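Local atomic coordinates of putative pterin-4-alpha-carbinolamine dehydratase (Brucella melitensis, PDB entry 3JST), a protein that probably catalyses the dehydration of 4a-hydroxytetrahydrobiopterin to dihydrobiopterin and water, as a pterin-4-alpha-carbinolamine dehydratase. Residues F45-H58 with L84-A96. Numbering follows the deposited sequence.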
loop_
_atom_site.group_PDB
_atom_site.type_symbol
_atom_site.label_atom_id
_atom_site.label_comp_id
_atom_site.label_asym_id
_atom_site.label_seq_id
_atom_site.Cartn_x
_atom_site.Cartn_y
_atom_site.Cartn_z
ATOM N N PHE A 45 -13.182 0.599 3.239
ATOM C CA PHE A 45 -11.897 0.510 2.537
ATOM C C PHE A 45 -10.984 -0.513 3.210
ATOM O O PHE A 45 -10.412 -1.365 2.540
ATOM C CB PHE A 45 -11.225 1.892 2.482
ATOM C CG PHE A 45 -9.760 1.856 2.153
ATOM C CD1 PHE A 45 -9.328 1.871 0.837
ATOM C CD2 PHE A 45 -8.810 1.832 3.165
ATOM C CE1 PHE A 45 -7.973 1.843 0.537
ATOM C CE2 PHE A 45 -7.456 1.807 2.872
ATOM C CZ PHE A 45 -7.035 1.813 1.556
ATOM N N MET A 46 -10.867 -0.432 4.532
ATOM C CA MET A 46 -10.035 -1.368 5.290
ATOM C C MET A 46 -10.544 -2.807 5.172
ATOM O O MET A 46 -9.752 -3.736 5.048
ATOM C CB MET A 46 -9.943 -0.952 6.764
ATOM C CG MET A 46 -9.166 0.352 6.983
ATOM S SD MET A 46 -8.978 0.813 8.714
ATOM C CE MET A 46 -7.701 -0.340 9.225
ATOM N N ALA A 47 -11.864 -2.979 5.194
ATOM C CA ALA A 47 -12.480 -4.298 5.034
ATOM C C ALA A 47 -12.118 -4.918 3.681
ATOM O O ALA A 47 -11.694 -6.069 3.612
ATOM C CB ALA A 47 -14.002 -4.202 5.193
ATOM N N GLN A 48 -12.268 -4.140 2.613
ATOM C CA GLN A 48 -11.929 -4.616 1.268
ATOM C C GLN A 48 -10.438 -4.903 1.112
ATOM O O GLN A 48 -10.064 -5.909 0.515
ATOM C CB GLN A 48 -12.385 -3.615 0.213
ATOM C CG GLN A 48 -13.897 -3.514 0.121
ATOM C CD GLN A 48 -14.363 -2.687 -1.050
ATOM O OE1 GLN A 48 -14.991 -1.638 -0.871
ATOM N NE2 GLN A 48 -14.069 -3.153 -2.259
ATOM N N ALA A 49 -9.600 -4.015 1.642
ATOM C CA ALA A 49 -8.145 -4.185 1.600
ATOM C C ALA A 49 -7.696 -5.416 2.383
ATOM O O ALA A 49 -6.781 -6.126 1.955
ATOM C CB ALA A 49 -7.444 -2.930 2.133
ATOM N N ALA A 50 -8.349 -5.664 3.517
ATOM C CA ALA A 50 -8.086 -6.842 4.349
ATOM C C ALA A 50 -8.327 -8.149 3.590
ATOM O O ALA A 50 -7.540 -9.094 3.702
ATOM C CB ALA A 50 -8.944 -6.800 5.607
ATOM N N LEU A 51 -9.417 -8.199 2.824
ATOM C CA LEU A 51 -9.703 -9.342 1.957
ATOM C C LEU A 51 -8.533 -9.624 1.034
ATOM O O LEU A 51 -8.088 -10.761 0.914
ATOM C CB LEU A 51 -10.937 -9.082 1.093
ATOM C CG LEU A 51 -12.303 -8.912 1.753
ATOM C CD1 LEU A 51 -13.340 -8.651 0.670
ATOM C CD2 LEU A 51 -12.669 -10.137 2.574
ATOM N N TYR A 52 -8.049 -8.575 0.374
ATOM C CA TYR A 52 -6.955 -8.701 -0.583
ATOM C C TYR A 52 -5.638 -9.058 0.111
ATOM O O TYR A 52 -4.815 -9.778 -0.451
ATOM C CB TYR A 52 -6.813 -7.412 -1.407
ATOM C CG TYR A 52 -5.977 -7.570 -2.657
ATOM C CD1 TYR A 52 -6.364 -8.438 -3.674
ATOM C CD2 TYR A 52 -4.809 -6.846 -2.829
ATOM C CE1 TYR A 52 -5.594 -8.584 -4.829
ATOM C CE2 TYR A 52 -4.038 -6.985 -3.970
ATOM C CZ TYR A 52 -4.431 -7.853 -4.965
ATOM O OH TYR A 52 -3.656 -7.980 -6.101
ATOM N N ALA A 53 -5.438 -8.565 1.330
ATOM C CA ALA A 53 -4.249 -8.927 2.102
ATOM C C ALA A 53 -4.198 -10.439 2.308
ATOM O O ALA A 53 -3.145 -11.061 2.177
ATOM C CB ALA A 53 -4.228 -8.199 3.454
ATOM N N GLU A 54 -5.346 -11.031 2.618
ATOM C CA GLU A 54 -5.432 -12.477 2.809
ATOM C C GLU A 54 -5.400 -13.260 1.493
ATOM O O GLU A 54 -4.907 -14.393 1.461
ATOM C CB GLU A 54 -6.665 -12.833 3.641
ATOM C CG GLU A 54 -6.459 -12.557 5.113
ATOM C CD GLU A 54 -5.527 -13.566 5.763
ATOM O OE1 GLU A 54 -5.940 -14.732 5.938
ATOM O OE2 GLU A 54 -4.386 -13.191 6.100
ATOM N N LYS A 55 -5.906 -12.659 0.415
ATOM C CA LYS A 55 -5.764 -13.249 -0.921
ATOM C C LYS A 55 -4.282 -13.393 -1.291
ATOM O O LYS A 55 -3.863 -14.440 -1.769
ATOM C CB LYS A 55 -6.505 -12.426 -1.985
ATOM C CG LYS A 55 -6.441 -13.024 -3.408
ATOM C CD LYS A 55 -7.305 -12.234 -4.392
ATOM C CE LYS A 55 -7.202 -12.775 -5.819
ATOM N NZ LYS A 55 -7.817 -14.134 -5.966
ATOM N N LEU A 56 -3.502 -12.342 -1.045
ATOM C CA LEU A 56 -2.069 -12.330 -1.357
ATOM C C LEU A 56 -1.167 -12.884 -0.250
ATOM O O LEU A 56 0.023 -13.107 -0.486
ATOM C CB LEU A 56 -1.608 -10.898 -1.641
ATOM C CG LEU A 56 -2.167 -10.158 -2.849
ATOM C CD1 LEU A 56 -1.470 -8.810 -2.953
ATOM C CD2 LEU A 56 -1.988 -10.970 -4.126
ATOM N N ASP A 57 -1.722 -13.090 0.944
ATOM C CA ASP A 57 -0.926 -13.349 2.142
ATOM C C ASP A 57 0.160 -12.275 2.263
ATOM O O ASP A 57 1.348 -12.569 2.370
ATOM C CB ASP A 57 -0.321 -14.763 2.120
ATOM C CG ASP A 57 0.250 -15.180 3.470
ATOM O OD1 ASP A 57 -0.184 -14.636 4.515
ATOM O OD2 ASP A 57 1.130 -16.059 3.492
ATOM N N HIS A 58 -0.271 -11.021 2.214
ATOM C CA HIS A 58 0.634 -9.880 2.213
ATOM C C HIS A 58 -0.065 -8.729 2.929
ATOM O O HIS A 58 -1.020 -8.152 2.414
ATOM C CB HIS A 58 1.001 -9.494 0.776
ATOM C CG HIS A 58 2.025 -8.406 0.689
ATOM N ND1 HIS A 58 3.333 -8.587 1.084
ATOM C CD2 HIS A 58 1.934 -7.125 0.261
ATOM C CE1 HIS A 58 4.002 -7.462 0.905
ATOM N NE2 HIS A 58 3.177 -6.560 0.406
ATOM N N LEU A 84 4.416 -7.428 -4.795
ATOM C CA LEU A 84 3.306 -7.579 -3.842
ATOM C C LEU A 84 2.832 -6.230 -3.275
ATOM O O LEU A 84 1.633 -5.995 -3.113
ATOM C CB LEU A 84 3.721 -8.495 -2.690
ATOM C CG LEU A 84 3.988 -9.962 -3.016
ATOM C CD1 LEU A 84 4.565 -10.689 -1.801
ATOM C CD2 LEU A 84 2.721 -10.640 -3.508
ATOM N N ASP A 85 3.782 -5.349 -2.972
ATOM C CA ASP A 85 3.469 -4.015 -2.474
ATOM C C ASP A 85 2.827 -3.172 -3.566
ATOM O O ASP A 85 1.882 -2.421 -3.312
ATOM C CB ASP A 85 4.737 -3.336 -1.961
ATOM C CG ASP A 85 5.400 -4.130 -0.864
ATOM O OD1 ASP A 85 4.730 -4.355 0.168
ATOM O OD2 ASP A 85 6.567 -4.544 -1.043
ATOM N N ILE A 86 3.335 -3.320 -4.784
ATOM C CA ILE A 86 2.762 -2.639 -5.941
ATOM C C ILE A 86 1.327 -3.113 -6.188
ATOM O O ILE A 86 0.447 -2.304 -6.444
ATOM C CB ILE A 86 3.606 -2.858 -7.222
ATOM C CG1 ILE A 86 5.074 -2.440 -7.006
ATOM C CG2 ILE A 86 3.000 -2.095 -8.395
ATOM C CD1 ILE A 86 5.277 -1.079 -6.336
ATOM N N LYS A 87 1.098 -4.421 -6.112
ATOM C CA LYS A 87 -0.249 -4.978 -6.288
ATOM C C LYS A 87 -1.223 -4.451 -5.232
ATOM O O LYS A 87 -2.367 -4.098 -5.546
ATOM C CB LYS A 87 -0.213 -6.510 -6.248
ATOM C CG LYS A 87 0.410 -7.137 -7.476
ATOM C CD LYS A 87 0.495 -8.654 -7.370
ATOM C CE LYS A 87 -0.804 -9.316 -7.767
ATOM N NZ LYS A 87 -0.708 -10.806 -7.714
ATOM N N MET A 88 -0.763 -4.396 -3.986
ATOM C CA MET A 88 -1.597 -3.928 -2.885
ATOM C C MET A 88 -1.924 -2.442 -3.037
ATOM O O MET A 88 -3.072 -2.045 -2.879
ATOM C CB MET A 88 -0.918 -4.199 -1.537
ATOM C CG MET A 88 -1.686 -3.686 -0.321
ATOM S SD MET A 88 -3.351 -4.363 -0.172
ATOM C CE MET A 88 -2.987 -5.955 0.578
ATOM N N ALA A 89 -0.918 -1.630 -3.351
ATOM C CA ALA A 89 -1.133 -0.198 -3.567
ATOM C C ALA A 89 -2.119 0.039 -4.713
ATOM O O ALA A 89 -3.015 0.876 -4.610
ATOM C CB ALA A 89 0.190 0.506 -3.844
ATOM N N ARG A 90 -1.943 -0.712 -5.798
ATOM C CA ARG A 90 -2.843 -0.659 -6.944
ATOM C C ARG A 90 -4.281 -0.982 -6.541
ATOM O O ARG A 90 -5.198 -0.248 -6.904
ATOM C CB ARG A 90 -2.366 -1.628 -8.035
ATOM C CG ARG A 90 -3.261 -1.705 -9.268
ATOM C CD ARG A 90 -2.749 -2.715 -10.300
ATOM N NE ARG A 90 -1.351 -2.483 -10.653
ATOM C CZ ARG A 90 -0.374 -3.395 -10.621
ATOM N NH1 ARG A 90 -0.601 -4.656 -10.256
ATOM N NH2 ARG A 90 0.856 -3.038 -10.974
ATOM N N LYS A 91 -4.467 -2.072 -5.791
ATOM C CA LYS A 91 -5.802 -2.507 -5.361
ATOM C C LYS A 91 -6.439 -1.492 -4.420
ATOM O O LYS A 91 -7.624 -1.179 -4.550
ATOM C CB LYS A 91 -5.745 -3.871 -4.666
ATOM C CG LYS A 91 -7.116 -4.460 -4.320
ATOM C CD LYS A 91 -7.894 -4.886 -5.573
ATOM C CE LYS A 91 -9.093 -5.744 -5.201
ATOM N NZ LYS A 91 -9.846 -6.232 -6.384
ATOM N N MET A 92 -5.647 -0.994 -3.471
ATOM C CA MET A 92 -6.104 0.045 -2.547
ATOM C C MET A 92 -6.571 1.289 -3.293
ATOM O O MET A 92 -7.607 1.863 -2.959
ATOM C CB MET A 92 -5.003 0.412 -1.557
ATOM C CG MET A 92 -4.848 -0.598 -0.439
ATOM S SD MET A 92 -3.532 -0.186 0.715
ATOM C CE MET A 92 -3.862 -1.395 1.997
ATOM N N ASN A 93 -5.806 1.699 -4.303
ATOM C CA ASN A 93 -6.198 2.828 -5.143
ATOM C C ASN A 93 -7.520 2.581 -5.872
ATOM O O ASN A 93 -8.321 3.505 -6.028
ATOM C CB ASN A 93 -5.086 3.192 -6.138
ATOM C CG ASN A 93 -4.052 4.128 -5.535
ATOM O OD1 ASN A 93 -3.946 4.244 -4.314
ATOM N ND2 ASN A 93 -3.294 4.816 -6.391
ATOM N N ALA A 94 -7.743 1.339 -6.299
ATOM C CA ALA A 94 -8.988 0.960 -6.961
ATOM C C ALA A 94 -10.160 0.984 -5.976
ATOM O O ALA A 94 -11.237 1.472 -6.304
ATOM C CB ALA A 94 -8.860 -0.426 -7.606
ATOM N N ILE A 95 -9.940 0.468 -4.770
ATOM C CA ILE A 95 -10.977 0.453 -3.738
ATOM C C ILE A 95 -11.360 1.885 -3.347
ATOM O O ILE A 95 -12.539 2.228 -3.314
ATOM C CB ILE A 95 -10.517 -0.314 -2.474
ATOM C CG1 ILE A 95 -10.286 -1.800 -2.776
ATOM C CG2 ILE A 95 -11.553 -0.180 -1.354
ATOM C CD1 ILE A 95 -9.400 -2.484 -1.743
ATOM N N ALA A 96 -10.353 2.712 -3.070
ATOM C CA ALA A 96 -10.564 4.090 -2.628
ATOM C C ALA A 96 -11.209 4.978 -3.690
ATOM O O ALA A 96 -11.955 5.891 -3.359
ATOM C CB ALA A 96 -9.243 4.708 -2.177
HETATM O O HOH W 1 -3.548 -5.373 -7.560
#
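His58 NE2 donates to Asp85 OD1 over 2.7 Å, the one direct hydrogen bond between 45-58 and 84-96. The acceptor lies in the imidazole plane but is met from above its own carboxylate plane, and the N-H...O angle is a bent 146°. Asp85 OD2 is held separately by Thr75 OG1 and the backbone N of Thr82. Leu84 CB sits squarely over one face of the imidazole, 3.6 Å from its centroid, as a CH-pi contact. Helix 45-56 ends at Leu56, and Asp57, with positive phi, turns the chain; with CG anti to the backbone N (chi1 -175°), His58 then reaches across.

Tyr52 is the second aromatic centre. Lys91 lays CB and CG over one face, CG 3.8 Å from the ring centroid, while Leu56 of its own helix covers the opposite face. Met88 SD approaches at the ring edge, a Met-aromatic contact, and the twice-bent Met88 chain tucks CE against Ala53 CA at 3.6 Å. A water joins Tyr52 OH to Lys87 O, donating to the carbonyl.

Apolar packing dominates at the other end. Phe45 turns a ring edge to Met92 O, and its CZ touches Met92 CG at 3.8 Å; Ile95 CG2 and Ala96 CB meet its CD1. The extended Met92 chain carries CE to Ala49 CB, and Ile95 CD1 packs on Gln48 CB.

The two helices run roughly antiparallel (148°), their axes approaching to 9.8 Å, both packed on the antiparallel sheet of this alpha-beta fold, with Phe45 and Met92 also reaching strand 68-73. The chemistry is graded: mostly apolar and sulfur contacts, with one water bridge at Tyr52, join the helices, whereas the buried His58-Asp85 pair gives one end a directional polar link. Thr75 and Thr82 hold the carboxylate, which probably helps to fix the imidazole's rotation.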